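Local structure of MJ fibrillarin homologue (Methanocaldococcus jannaschii, 1FBN) at residues S76-L81 with G99-I104. The protein probably uses S-adenosyl-L-methionine to methylate ribose 2'-hydroxyls in rRNA and tRNA at sites chosen by a guide RNA. Sequence-based numbering, arbitrary orientation.
Sequences SKILYL and GIVYAI
The backbone oxygen of Ile78 accepts a hydrogen bond from Tyr102 N at 2.8 Å while the CA-H of Val101 also leans on it, and Ile78 N donates back across the gap to Ile100 O at 2.8 Å. The same ladder runs on through Tyr80, whose N reaches Tyr102 O at 2.7 Å and whose O receives Ile104 N in an almost straight bond (174° at the hydrogen). These are the first two parallel strands of a Rossmann-like methyltransferase sheet, joined by a beta-alpha-beta crossover through helix 87-95. Beneath that helix, Ile78 and Val101 set their branched chains side by side, and both touch Val92; beta-branching suits the extended strand, and the apolar surface suits the helix side chain. Tyr80 CB packs 4.0 Å from Val101 CG1, while CG anti to the backbone N (chi1 -168°) leads the ring off to Pro89 and Thr88, a predicted S-adenosyl-L-methionine ligand. On the other face, Leu79 crosses Tyr102 at about a right angle, with CD1 3.8 Å from both Tyr102 CB and Ile104 CG1. Leu81 CD2 lies alongside Ile104 CG1 at 3.5 Å, apolar branches suited to this buried face. Nearer the strand starts, Ile100 CG2 rests over the rim of one face of the Tyr102 ring, while the long methylene chain of Lys77 runs beside that tyrosine and its NZ makes a long, weak ion pair with Glu142.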
ATOM      1  N   SER A  76      10.331  -5.117  -6.705  1.00 25.18           N
ATOM      2  CA  SER A  76       9.077  -4.702  -7.328  1.00 23.90           C
ATOM      3  C   SER A  76       9.045  -3.224  -7.706  1.00 24.83           C
ATOM      4  O   SER A  76       9.654  -2.381  -7.046  1.00 24.16           O
ATOM      5  CB  SER A  76       7.887  -4.981  -6.398  1.00 24.35           C
ATOM      6  OG  SER A  76       7.698  -6.361  -6.166  1.00 25.58           O
ATOM      7  N   LYS A  77       8.361  -2.929  -8.802  1.00 22.49           N
ATOM      8  CA  LYS A  77       8.179  -1.560  -9.241  1.00 23.97           C
ATOM      9  C   LYS A  77       6.694  -1.374  -8.982  1.00 22.46           C
ATOM     10  O   LYS A  77       5.868  -2.150  -9.461  1.00 22.14           O
ATOM     11  CB  LYS A  77       8.529  -1.410 -10.722  1.00 29.24           C
ATOM     12  CG  LYS A  77      10.002  -1.689 -11.001  1.00 35.71           C
ATOM     13  CD  LYS A  77      10.328  -1.752 -12.484  1.00 42.77           C
ATOM     14  CE  LYS A  77      10.370  -0.373 -13.118  1.00 46.56           C
ATOM     15  NZ  LYS A  77      10.832  -0.446 -14.536  1.00 48.88           N
ATOM     16  N   ILE A  78       6.365  -0.433  -8.110  1.00 21.35           N
ATOM     17  CA  ILE A  78       4.971  -0.209  -7.780  1.00 21.13           C
ATOM     18  C   ILE A  78       4.464   1.207  -8.021  1.00 21.54           C
ATOM     19  O   ILE A  78       5.202   2.192  -7.869  1.00 19.73           O
ATOM     20  CB  ILE A  78       4.614  -0.701  -6.319  1.00 25.82           C
ATOM     21  CG1 ILE A  78       3.970   0.419  -5.500  1.00 28.10           C
ATOM     22  CG2 ILE A  78       5.832  -1.305  -5.602  1.00 18.71           C
ATOM     23  CD1 ILE A  78       3.435  -0.034  -4.167  1.00 35.90           C
ATOM     24  N   LEU A  79       3.204   1.278  -8.451  1.00 17.96           N
ATOM     25  CA  LEU A  79       2.526   2.538  -8.708  1.00 18.07           C
ATOM     26  C   LEU A  79       1.639   2.808  -7.492  1.00 19.23           C
ATOM     27  O   LEU A  79       0.706   2.052  -7.211  1.00 19.12           O
ATOM     28  CB  LEU A  79       1.679   2.437  -9.977  1.00 17.93           C
ATOM     29  CG  LEU A  79       0.943   3.705 -10.426  1.00 20.04           C
ATOM     30  CD1 LEU A  79       1.933   4.836 -10.725  1.00 17.49           C
ATOM     31  CD2 LEU A  79       0.108   3.384 -11.648  1.00 16.12           C
ATOM     32  N   TYR A  80       1.977   3.856  -6.746  1.00 19.84           N
ATOM     33  CA  TYR A  80       1.244   4.233  -5.542  1.00 18.74           C
ATOM     34  C   TYR A  80       0.266   5.366  -5.848  1.00 18.40           C
ATOM     35  O   TYR A  80       0.668   6.459  -6.252  1.00 17.11           O
ATOM     36  CB  TYR A  80       2.234   4.653  -4.441  1.00 15.53           C
ATOM     37  CG  TYR A  80       1.625   4.786  -3.063  1.00 14.14           C
ATOM     38  CD1 TYR A  80       0.805   5.870  -2.739  1.00 17.58           C
ATOM     39  CD2 TYR A  80       1.847   3.812  -2.086  1.00 16.21           C
ATOM     40  CE1 TYR A  80       0.213   5.982  -1.478  1.00 19.02           C
ATOM     41  CE2 TYR A  80       1.262   3.914  -0.816  1.00 17.63           C
ATOM     42  CZ  TYR A  80       0.446   5.000  -0.523  1.00 20.88           C
ATOM     43  OH  TYR A  80      -0.151   5.100   0.712  1.00 21.90           O
ATOM     44  N   LEU A  81      -1.018   5.098  -5.627  1.00 19.83           N
ATOM     45  CA  LEU A  81      -2.071   6.077  -5.881  1.00 20.49           C
ATOM     46  C   LEU A  81      -2.807   6.418  -4.586  1.00 22.56           C
ATOM     47  O   LEU A  81      -3.198   5.527  -3.833  1.00 21.87           O
ATOM     48  CB  LEU A  81      -3.062   5.518  -6.909  1.00 18.13           C
ATOM     49  CG  LEU A  81      -2.482   4.903  -8.191  1.00 19.88           C
ATOM     50  CD1 LEU A  81      -3.557   4.158  -8.963  1.00 18.49           C
ATOM     51  CD2 LEU A  81      -1.849   5.976  -9.053  1.00 20.44           C
ATOM     52  N   GLY A  99      13.752  -1.954  -5.694  1.00 24.28           N
ATOM     53  CA  GLY A  99      12.760  -1.551  -6.674  1.00 21.44           C
ATOM     54  C   GLY A  99      12.485  -0.057  -6.739  1.00 20.21           C
ATOM     55  O   GLY A  99      13.332   0.762  -6.370  1.00 20.18           O
ATOM     56  N   ILE A 100      11.292   0.295  -7.217  1.00 21.02           N
ATOM     57  CA  ILE A 100      10.883   1.692  -7.365  1.00 19.94           C
ATOM     58  C   ILE A 100       9.421   1.891  -6.993  1.00 19.44           C
ATOM     59  O   ILE A 100       8.589   1.013  -7.208  1.00 19.75           O
ATOM     60  CB  ILE A 100      11.072   2.185  -8.831  1.00 22.78           C
ATOM     61  CG1 ILE A 100      12.551   2.188  -9.200  1.00 27.23           C
ATOM     62  CG2 ILE A 100      10.535   3.599  -9.002  1.00 20.96           C
ATOM     63  CD1 ILE A 100      12.813   2.594 -10.622  1.00 34.96           C
ATOM     64  N   VAL A 101       9.122   3.055  -6.428  1.00 18.77           N
ATOM     65  CA  VAL A 101       7.763   3.406  -6.046  1.00 19.81           C
ATOM     66  C   VAL A 101       7.391   4.755  -6.657  1.00 20.17           C
ATOM     67  O   VAL A 101       7.974   5.784  -6.307  1.00 19.08           O
ATOM     68  CB  VAL A 101       7.601   3.504  -4.520  1.00 19.34           C
ATOM     69  CG1 VAL A 101       6.141   3.733  -4.172  1.00 18.35           C
ATOM     70  CG2 VAL A 101       8.119   2.246  -3.853  1.00 19.59           C
ATOM     71  N   TYR A 102       6.464   4.734  -7.610  1.00 18.84           N
ATOM     72  CA  TYR A 102       5.991   5.958  -8.247  1.00 19.56           C
ATOM     73  C   TYR A 102       4.819   6.456  -7.416  1.00 20.82           C
ATOM     74  O   TYR A 102       3.794   5.776  -7.312  1.00 21.51           O
ATOM     75  CB  TYR A 102       5.512   5.681  -9.672  1.00 22.65           C
ATOM     76  CG  TYR A 102       6.568   5.106 -10.584  1.00 23.06           C
ATOM     77  CD1 TYR A 102       7.551   5.922 -11.146  1.00 20.96           C
ATOM     78  CD2 TYR A 102       6.578   3.747 -10.893  1.00 19.82           C
ATOM     79  CE1 TYR A 102       8.516   5.398 -11.995  1.00 22.10           C
ATOM     80  CE2 TYR A 102       7.537   3.214 -11.737  1.00 22.17           C
ATOM     81  CZ  TYR A 102       8.504   4.042 -12.286  1.00 24.70           C
ATOM     82  OH  TYR A 102       9.466   3.506 -13.114  1.00 26.28           O
ATOM     83  N   ALA A 103       4.977   7.627  -6.810  1.00 19.05           N
ATOM     84  CA  ALA A 103       3.930   8.202  -5.975  1.00 17.91           C
ATOM     85  C   ALA A 103       3.170   9.307  -6.702  1.00 18.71           C
ATOM     86  O   ALA A 103       3.706  10.395  -6.925  1.00 18.92           O
ATOM     87  CB  ALA A 103       4.534   8.731  -4.681  1.00 17.37           C
ATOM     88  N   ILE A 104       1.918   9.027  -7.053  1.00 17.18           N
ATOM     89  CA  ILE A 104       1.072   9.989  -7.758  1.00 17.76           C
ATOM     90  C   ILE A 104       0.257  10.831  -6.774  1.00 20.17           C
ATOM     91  O   ILE A 104      -0.513  10.289  -5.978  1.00 19.93           O
ATOM     92  CB  ILE A 104       0.080   9.278  -8.726  1.00 17.15           C
ATOM     93  CG1 ILE A 104       0.805   8.223  -9.573  1.00 17.54           C
ATOM     94  CG2 ILE A 104      -0.633  10.300  -9.611  1.00 13.27           C
ATOM     95  CD1 ILE A 104       1.924   8.753 -10.438  1.00 13.65           C
TER